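CELL WALL surface anchor family protein (Streptococcus pneumoniae, PDB 3ZGH) probably serves in host adhesion, binding keratin 10 through this basic MSCRAMM-type domain of the virulence-associated serine-rich repeat protein PsrP. Local coordinates at residues T91-M96 and T173-R178; S85-G90 and G141-G146; S101-P106 and W159-T164. All blocks are in the same frame, centred on the assembly; numbering follows the deposited sequence.

Contact 1: T91-M96 and T173-R178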
loop_
_atom_site.group_PDB
_atom_site.type_symbol
_atom_site.label_atom_id
_atom_site.label_comp_id
_atom_site.label_asym_id
_atom_site.label_seq_id
_atom_site.Cartn_x
_atom_site.Cartn_y
_atom_site.Cartn_z
ATOM N N THR A 91 6.259 10.880 3.264
ATOM C CA THR A 91 7.186 11.686 2.475
ATOM C C THR A 91 8.536 10.961 2.401
ATOM O O THR A 91 8.616 9.735 2.323
ATOM C CB THR A 91 7.399 13.046 3.132
ATOM O OG1 THR A 91 8.083 12.875 4.382
ATOM C CG2 THR A 91 6.059 13.741 3.369
ATOM N N SER A 92 9.622 11.702 2.481
ATOM C CA SER A 92 10.829 11.076 2.982
ATOM C C SER A 92 10.733 11.100 4.519
ATOM O O SER A 92 11.722 11.285 5.234
ATOM C CB SER A 92 12.060 11.751 2.414
ATOM O OG SER A 92 12.108 11.498 1.019
ATOM N N THR A 93 9.486 10.949 4.984
ATOM C CA THR A 93 9.129 10.570 6.348
ATOM C C THR A 93 9.452 9.101 6.637
ATOM O O THR A 93 9.691 8.718 7.790
ATOM C CB THR A 93 7.611 10.759 6.566
ATOM O OG1 THR A 93 7.375 12.014 7.230
ATOM C CG2 THR A 93 7.008 9.605 7.381
ATOM N N GLN A 94 9.430 8.271 5.598
ATOM C CA GLN A 94 9.912 6.909 5.751
ATOM C C GLN A 94 10.047 6.200 4.416
ATOM O O GLN A 94 9.198 6.331 3.530
ATOM C CB GLN A 94 8.985 6.081 6.664
ATOM C CG GLN A 94 7.704 5.616 5.994
ATOM C CD GLN A 94 6.932 4.597 6.827
ATOM O OE1 GLN A 94 6.952 4.634 8.067
ATOM N NE2 GLN A 94 6.245 3.670 6.138
ATOM N N THR A 95 11.114 5.434 4.293
ATOM C CA THR A 95 11.237 4.486 3.197
ATOM C C THR A 95 10.034 3.559 3.187
ATOM O O THR A 95 9.674 3.024 4.222
ATOM C CB THR A 95 12.506 3.673 3.357
ATOM O OG1 THR A 95 13.617 4.570 3.367
ATOM C CG2 THR A 95 12.648 2.669 2.196
ATOM N N MET A 96 9.402 3.370 2.031
ATOM C CA MET A 96 8.285 2.437 1.916
ATOM C C MET A 96 8.731 1.053 1.434
ATOM O O MET A 96 8.066 0.065 1.709
ATOM C CB MET A 96 7.256 2.923 0.886
ATOM C CG MET A 96 6.707 4.308 1.110
ATOM S SD MET A 96 5.335 4.409 2.263
ATOM C CE MET A 96 4.141 3.185 1.651
ATOM N N THR A 173 6.977 -1.335 3.948
ATOM C CA THR A 173 6.502 -0.752 5.198
ATOM C C THR A 173 5.232 0.067 4.932
ATOM O O THR A 173 5.262 1.096 4.246
ATOM C CB THR A 173 7.573 0.156 5.830
ATOM O OG1 THR A 173 8.778 -0.594 6.013
ATOM C CG2 THR A 173 7.101 0.704 7.195
ATOM N N PRO A 174 4.096 -0.402 5.443
ATOM C CA PRO A 174 2.842 0.327 5.205
ATOM C C PRO A 174 2.796 1.650 5.939
ATOM O O PRO A 174 3.484 1.840 6.937
ATOM C CB PRO A 174 1.768 -0.629 5.746
ATOM C CG PRO A 174 2.481 -1.420 6.782
ATOM C CD PRO A 174 3.889 -1.622 6.240
ATOM N N TYR A 175 1.961 2.548 5.446
ATOM C CA TYR A 175 1.872 3.877 5.988
ATOM C C TYR A 175 0.456 4.400 5.766
ATOM O O TYR A 175 -0.130 4.210 4.708
ATOM C CB TYR A 175 2.887 4.782 5.296
ATOM C CG TYR A 175 2.841 6.229 5.769
ATOM C CD1 TYR A 175 3.675 6.690 6.776
ATOM C CD2 TYR A 175 1.951 7.122 5.205
ATOM C CE1 TYR A 175 3.611 8.045 7.207
ATOM C CE2 TYR A 175 1.880 8.445 5.615
ATOM C CZ TYR A 175 2.703 8.905 6.610
ATOM O OH TYR A 175 2.596 10.242 6.977
ATOM N N ALA A 176 -0.087 5.065 6.771
ATOM C CA ALA A 176 -1.324 5.798 6.609
ATOM C C ALA A 176 -1.265 6.922 7.611
ATOM O O ALA A 176 -0.809 6.731 8.732
ATOM C CB ALA A 176 -2.510 4.900 6.873
ATOM N N ALA A 177 -1.674 8.116 7.200
ATOM C CA ALA A 177 -1.674 9.252 8.096
ATOM C C ALA A 177 -2.735 10.242 7.650
ATOM O O ALA A 177 -3.030 10.347 6.456
ATOM C CB ALA A 177 -0.316 9.922 8.092
ATOM N N ARG A 178 -3.277 11.018 8.592
ATOM C CA ARG A 178 -4.220 12.051 8.210
ATOM C C ARG A 178 -3.394 13.130 7.556
ATOM O O ARG A 178 -2.207 13.315 7.906
ATOM C CB ARG A 178 -4.999 12.565 9.407
ATOM C CG ARG A 178 -4.165 13.158 10.535
ATOM C CD ARG A 178 -5.095 13.610 11.659
ATOM N NE ARG A 178 -4.414 13.742 12.945
ATOM C CZ ARG A 178 -4.095 14.890 13.531
ATOM N NH1 ARG A 178 -4.379 16.065 12.969
ATOM N NH2 ARG A 178 -3.477 14.858 14.702
#

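Contact 2: S85-G90 and G141-G146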
loop_
_atom_site.group_PDB
_atom_site.type_symbol
_atom_site.label_atom_id
_atom_site.label_comp_id
_atom_site.label_asym_id
_atom_site.label_seq_id
_atom_site.Cartn_x
_atom_site.Cartn_y
_atom_site.Cartn_z
ATOM N N SER A 85 -9.310 13.313 5.647
ATOM C CA SER A 85 -8.577 12.697 4.553
ATOM C C SER A 85 -7.275 12.053 5.000
ATOM O O SER A 85 -6.581 12.605 5.877
ATOM C CB SER A 85 -8.263 13.753 3.476
ATOM O OG SER A 85 -7.836 13.095 2.290
ATOM N N ILE A 86 -6.931 10.922 4.381
ATOM C CA ILE A 86 -5.675 10.223 4.705
ATOM C C ILE A 86 -4.781 9.977 3.478
ATOM O O ILE A 86 -5.284 9.841 2.368
ATOM C CB ILE A 86 -5.935 8.857 5.379
ATOM C CG1 ILE A 86 -6.815 7.978 4.498
ATOM C CG2 ILE A 86 -6.588 9.041 6.760
ATOM C CD1 ILE A 86 -6.828 6.513 4.936
ATOM N N TYR A 87 -3.462 9.943 3.702
ATOM C CA TYR A 87 -2.480 9.486 2.698
ATOM C C TYR A 87 -2.170 8.005 2.923
ATOM O O TYR A 87 -2.291 7.522 4.052
ATOM C CB TYR A 87 -1.172 10.243 2.863
ATOM C CG TYR A 87 -1.214 11.723 2.549
ATOM C CD1 TYR A 87 -1.708 12.187 1.334
ATOM C CD2 TYR A 87 -0.709 12.652 3.450
ATOM C CE1 TYR A 87 -1.698 13.536 1.031
ATOM C CE2 TYR A 87 -0.704 13.993 3.165
ATOM C CZ TYR A 87 -1.205 14.436 1.958
ATOM O OH TYR A 87 -1.192 15.780 1.675
ATOM N N ASN A 88 -1.747 7.279 1.872
ATOM C CA ASN A 88 -1.241 5.906 2.038
ATOM C C ASN A 88 0.291 5.839 1.845
ATOM O O ASN A 88 0.867 4.756 1.758
ATOM C CB ASN A 88 -1.919 4.941 1.061
ATOM C CG ASN A 88 -1.518 5.189 -0.400
ATOM O OD1 ASN A 88 -1.005 6.278 -0.747
ATOM N ND2 ASN A 88 -1.806 4.205 -1.270
ATOM N N SER A 89 0.959 6.985 1.759
ATOM C CA SER A 89 2.405 6.956 1.599
ATOM C C SER A 89 3.037 8.064 2.397
ATOM O O SER A 89 2.445 9.124 2.542
ATOM C CB SER A 89 2.808 7.080 0.129
ATOM O OG SER A 89 2.242 8.242 -0.431
ATOM N N GLY A 90 4.221 7.817 2.938
ATOM C CA GLY A 90 4.934 8.870 3.650
ATOM C C GLY A 90 5.715 9.802 2.725
ATOM O O GLY A 90 5.825 9.574 1.527
ATOM N N GLY A 141 1.592 12.035 -3.601
ATOM C CA GLY A 141 0.852 10.941 -2.977
ATOM C C GLY A 141 -0.634 11.255 -2.972
ATOM O O GLY A 141 -1.051 12.397 -2.719
ATOM N N ALA A 142 -1.425 10.240 -3.280
ATOM C CA ALA A 142 -2.867 10.411 -3.394
ATOM C C ALA A 142 -3.513 10.364 -2.010
ATOM O O ALA A 142 -2.876 9.940 -1.029
ATOM C CB ALA A 142 -3.444 9.301 -4.289
ATOM N N GLN A 143 -4.784 10.732 -1.933
ATOM C CA GLN A 143 -5.473 10.661 -0.642
ATOM C C GLN A 143 -6.912 10.160 -0.776
ATOM O O GLN A 143 -7.501 10.240 -1.848
ATOM C CB GLN A 143 -5.446 12.039 0.049
ATOM C CG GLN A 143 -6.088 13.172 -0.728
ATOM C CD GLN A 143 -5.826 14.538 -0.065
ATOM O OE1 GLN A 143 -6.536 14.935 0.854
ATOM N NE2 GLN A 143 -4.789 15.227 -0.514
ATOM N N MET A 144 -7.476 9.672 0.319
ATOM C CA MET A 144 -8.869 9.263 0.318
ATOM C C MET A 144 -9.659 10.058 1.334
ATOM O O MET A 144 -9.338 10.053 2.537
ATOM C CB MET A 144 -8.998 7.777 0.640
ATOM C CG MET A 144 -10.459 7.350 0.799
ATOM S SD MET A 144 -10.707 5.566 0.727
ATOM C CE MET A 144 -9.892 5.017 2.227
ATOM N N ASN A 145 -10.681 10.757 0.848
ATOM C CA ASN A 145 -11.564 11.523 1.718
ATOM C C ASN A 145 -12.493 10.590 2.526
ATOM O O ASN A 145 -12.804 9.480 2.099
ATOM C CB ASN A 145 -12.426 12.497 0.908
ATOM C CG ASN A 145 -11.618 13.655 0.293
ATOM O OD1 ASN A 145 -10.440 13.873 0.599
ATOM N ND2 ASN A 145 -12.270 14.415 -0.558
ATOM N N GLY A 146 -12.981 11.103 3.649
ATOM C CA GLY A 146 -13.945 10.419 4.499
ATOM C C GLY A 146 -15.196 9.968 3.755
ATOM O O GLY A 146 -15.662 8.870 4.011
HETATM O O HOH W 1 -0.171 7.243 -3.143
HETATM O O HOH W 2 -0.405 9.256 -0.196
#

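Contact 3: S101-P106 and W159-T164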
loop_
_atom_site.group_PDB
_atom_site.type_symbol
_atom_site.label_atom_id
_atom_site.label_comp_id
_atom_site.label_asym_id
_atom_site.label_seq_id
_atom_site.Cartn_x
_atom_site.Cartn_y
_atom_site.Cartn_z
ATOM N N SER A 101 18.877 -7.359 -4.727
ATOM C CA SER A 101 19.872 -7.075 -5.756
ATOM C C SER A 101 19.468 -7.377 -7.204
ATOM O O SER A 101 19.987 -6.734 -8.125
ATOM C CB SER A 101 21.128 -7.860 -5.418
ATOM O OG SER A 101 21.641 -7.334 -4.217
ATOM N N ASP A 102 18.540 -8.320 -7.406
ATOM C CA ASP A 102 18.117 -8.672 -8.763
ATOM C C ASP A 102 16.695 -8.211 -9.048
ATOM O O ASP A 102 15.878 -8.932 -9.659
ATOM C CB ASP A 102 18.273 -10.176 -9.035
ATOM C CG ASP A 102 19.710 -10.637 -8.918
ATOM O OD1 ASP A 102 20.574 -10.138 -9.676
ATOM O OD2 ASP A 102 19.985 -11.494 -8.059
ATOM N N LEU A 103 16.398 -7.005 -8.575
ATOM C CA LEU A 103 15.153 -6.334 -8.910
ATOM C C LEU A 103 15.555 -5.004 -9.497
ATOM O O LEU A 103 16.484 -4.354 -8.995
ATOM C CB LEU A 103 14.307 -6.110 -7.678
ATOM C CG LEU A 103 13.685 -7.373 -7.100
ATOM C CD1 LEU A 103 12.996 -7.095 -5.792
ATOM C CD2 LEU A 103 12.712 -7.974 -8.113
ATOM N N GLY A 104 14.881 -4.598 -10.562
ATOM C CA GLY A 104 15.276 -3.386 -11.233
ATOM C C GLY A 104 14.586 -2.180 -10.651
ATOM O O GLY A 104 14.123 -2.160 -9.493
ATOM N N LYS A 105 14.464 -1.178 -11.499
ATOM C CA LYS A 105 13.897 0.090 -11.095
ATOM C C LYS A 105 12.378 -0.002 -11.142
ATOM O O LYS A 105 11.803 -0.438 -12.146
ATOM C CB LYS A 105 14.427 1.175 -12.032
ATOM C CG LYS A 105 13.723 2.492 -11.945
ATOM C CD LYS A 105 14.424 3.518 -12.833
ATOM C CE LYS A 105 13.443 4.532 -13.395
ATOM N NZ LYS A 105 12.569 3.926 -14.446
ATOM N N PRO A 106 11.709 0.389 -10.045
ATOM C CA PRO A 106 10.241 0.321 -10.028
ATOM C C PRO A 106 9.607 1.184 -11.118
ATOM O O PRO A 106 10.194 2.198 -11.509
ATOM C CB PRO A 106 9.880 0.899 -8.664
ATOM C CG PRO A 106 11.119 0.765 -7.841
ATOM C CD PRO A 106 12.264 0.896 -8.776
ATOM N N TRP A 159 2.346 -0.897 -8.669
ATOM C CA TRP A 159 3.567 -0.665 -9.458
ATOM C C TRP A 159 4.159 -2.035 -9.785
ATOM O O TRP A 159 3.769 -3.049 -9.167
ATOM C CB TRP A 159 4.573 0.201 -8.697
ATOM C CG TRP A 159 5.088 -0.387 -7.408
ATOM C CD1 TRP A 159 6.273 -1.097 -7.217
ATOM C CD2 TRP A 159 4.459 -0.329 -6.132
ATOM N NE1 TRP A 159 6.377 -1.505 -5.903
ATOM C CE2 TRP A 159 5.280 -1.044 -5.216
ATOM C CE3 TRP A 159 3.254 0.224 -5.675
ATOM C CZ2 TRP A 159 4.951 -1.190 -3.876
ATOM C CZ3 TRP A 159 2.926 0.073 -4.326
ATOM C CH2 TRP A 159 3.779 -0.627 -3.446
ATOM N N THR A 160 5.069 -2.060 -10.748
ATOM C CA THR A 160 5.787 -3.268 -11.071
ATOM C C THR A 160 7.274 -3.049 -10.848
ATOM O O THR A 160 7.767 -1.901 -10.821
ATOM C CB THR A 160 5.551 -3.670 -12.534
ATOM O OG1 THR A 160 5.970 -2.599 -13.368
ATOM C CG2 THR A 160 4.052 -3.971 -12.793
ATOM N N VAL A 161 8.010 -4.150 -10.720
ATOM C CA VAL A 161 9.474 -4.089 -10.553
ATOM C C VAL A 161 10.052 -5.228 -11.379
ATOM O O VAL A 161 9.675 -6.388 -11.166
ATOM C CB VAL A 161 9.900 -4.278 -9.072
ATOM C CG1 VAL A 161 11.399 -4.126 -8.931
ATOM C CG2 VAL A 161 9.182 -3.261 -8.129
ATOM N N PRO A 162 10.970 -4.917 -12.313
ATOM C CA PRO A 162 11.526 -5.991 -13.141
ATOM C C PRO A 162 12.323 -6.981 -12.307
ATOM O O PRO A 162 13.010 -6.582 -11.356
ATOM C CB PRO A 162 12.466 -5.260 -14.120
ATOM C CG PRO A 162 12.032 -3.801 -14.083
ATOM C CD PRO A 162 11.454 -3.577 -12.709
ATOM N N ILE A 163 12.260 -8.256 -12.685
ATOM C CA ILE A 163 13.092 -9.299 -12.090
ATOM C C ILE A 163 14.275 -9.571 -13.029
ATOM O O ILE A 163 14.088 -9.835 -14.228
ATOM C CB ILE A 163 12.272 -10.595 -11.884
ATOM C CG1 ILE A 163 11.197 -10.367 -10.802
ATOM C CG2 ILE A 163 13.189 -11.802 -11.521
ATOM C CD1 ILE A 163 10.110 -11.434 -10.760
ATOM N N THR A 164 15.496 -9.543 -12.489
ATOM C CA THR A 164 16.687 -9.656 -13.321
ATOM C C THR A 164 17.577 -10.811 -12.897
ATOM O O THR A 164 18.682 -10.991 -13.433
ATOM C CB THR A 164 17.528 -8.346 -13.265
ATOM O OG1 THR A 164 18.048 -8.157 -11.936
ATOM C CG2 THR A 164 16.667 -7.120 -13.657
#

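Contact 1: T91-M96 and T173-R178
Gln94 reaches from the loop 91-96 into the angle between Thr173 and Tyr175, and with these two and Met96 it is one of four side chains that carry the contact. CB starts out toward the 173-178 segment. With CG lodged between the backbone N and the carbonyl carbon (chi1 77°) and the chain extended beyond it, the amide is carried straight across to the other segment. There Gln94 CD lies 3.9 Å from Tyr175 CD1, with the amide and ring planes 67° apart. OE1 has a weak hydrogen bond from Asn185. At the tip, Gln94 NE2 presses on Thr173 CG2 at 3.3 Å and on Tyr175 CB at 3.6 Å. The same nitrogen gives a weak hydrogen bond to Pro174 O (3.4 Å), so the side-chain nitrogen of Asn185 reaches both Gln94 OE1 and the carbonyl that Gln94 NE2 bonds.

The firmer polar link is between backbones. Thr173 N donates to Met96 O at 2.9 Å, nearly straight at the hydrogen (167°), and holds the two segments together where their CA atoms come closest. Met96 leaves its backbone alongside the 173-178 segment, and bends at chi2 and chi3 turn its end in toward it, so that SD lies 3.9 Å from Tyr175 CB and CE is 3.5 Å from Thr173 O. Farther out along the tyrosine, Thr93 CG2 meets Tyr175 CE1 at 3.7 Å, the two side chains crossing at about a right angle.

This is loop-to-loop packing beside the main sheet. Met96 is bonded through its backbone to Tyr136 and packs on Thr137 and Trp138 of strand 136-138. Tyr62 of strand 57-65 touches Met96 and takes a bond from Tyr175 N, while Pro174 leans on Tyr47 of strand 43-53.

Contact 2: S85-G90 and G141-G146
This is an antiparallel strand pairing, 85-87 against 143-145, in the small three-stranded sheet of the domain, where 143-145 is an outer strand and 85-87 the middle one. The strand axes approach to 4.6 Å and run 160° apart. Ile86 and Met144 form the hydrogen-bonded pair: Met144 N donates to Ile86 O at 3.0 Å, in the carbonyl plane, and Ile86 N returns a 3.2 Å bond to Met144 O from above that carbonyl's plane. Their side chains share one face, where Ile86 CD1 and Met144 CE come within 4.4 Å.

On the other face sit Ser85, Tyr87, Gln143 and Asn145. A chi1 of -166° swings Ser85 OG away from its backbone N and over to the neighbouring strand, where it donates to Gln143 OE1 at 2.7 Å and lies 3.2 Å from Asn145 OD1. Tyr87 and Gln143 run side by side, pointing the same way, and Ala142 O meets the edge of the tyrosine ring in its plane, 3.5 Å from CD1.

Beyond the paired strands the backbones part and two waters bridge them. One donates a hydrogen bond to Asn88 OD1 (2.7 Å) and accepts from Ala142 N. The second donates to Asn88 OD1 and to Ala142 O while accepting from Ser89 OG. Asn88 ND2 is held by Ser157.

Around the pair, Ala142 and Met144 pack on Leu155 of strand 154-162, Ile86 rests on Val64 of strand 57-65, and strand 177-178 flanks 85-87 on its remaining edge through Ala177. Right after Asn145 the chain enters the short helix 146-149.

Contact 3: S101-P106 and W159-T164
Two backbone bonds tie the loop segment 101-106 to the end of strand 154-162, a member of the seven-stranded antiparallel sheet in this MSCRAMM fold. Thr164 N donates to Asp102 O (2.9 Å), from above the carbonyl plane but nearly straight at the hydrogen (170°), and Gly104 N donates to Pro162 O at 2.8 Å. Between these bonds Leu103 and Ile163 form a single backbone bridge, the two segments running in roughly opposite directions.

Side chains fill in around this bridge. Leu103 touches with two different atoms: CB sits 3.7 Å from Val161 CG1, and CD2 is 3.9 Å from Ile163 CG1, the leucine and isoleucine lying side by side and pointing the same way. Val161 has CG1 anti to its backbone N (chi1 -177°), which turns that methyl onto the loop, where it also comes up to Gly104 O. Its other methyl, CG2, lies in the plane of the Trp159 ring, at the edge, and packs against Pro106 CB at 4.3 Å.

One shell farther out, Leu58 of strand 57-65 backs Leu103 and makes the next backbone bonds to Val161, while Phe60 stacks on Trp159. Leu99 of strand 97-99 supports both Pro106 and Val161, and Met129 covers Pro106 and Trp159 from strand 120-131. At the other end Asp167 steadies the loop: its backbone N bonds Asp102 OD2 and its OD2 accepts from Ser101 N. Where the pairing gives out, Pro106 CA makes a C-H...O contact with Thr160 O at 3.4 Å.

Overall arrangement
Contacts 1 and 2 are neighbours, their centres 11 Å apart, and they meet directly: strand 177-178 lies beside 85-87 in the small sheet, with Ala177 O 2.8 Å from Tyr87 N in a probable hydrogen bond. The ring of Tyr175 packs there too, its CD2 3.2 Å from Ser89 C. Along the chain their segments alternate. Contact 3 is centred at the far end of the main sheet, about 21 Å from contact 1 and 26 Å from contact 2 between centres, and across the middle of the domain from contact 2; its nearest atoms come to about 6 and 7 Å from them, without touching. Strand 154-162 links contacts 2 and 3: Leu155 supports contact 2, while Trp159 to Pro162 belong to contact 3.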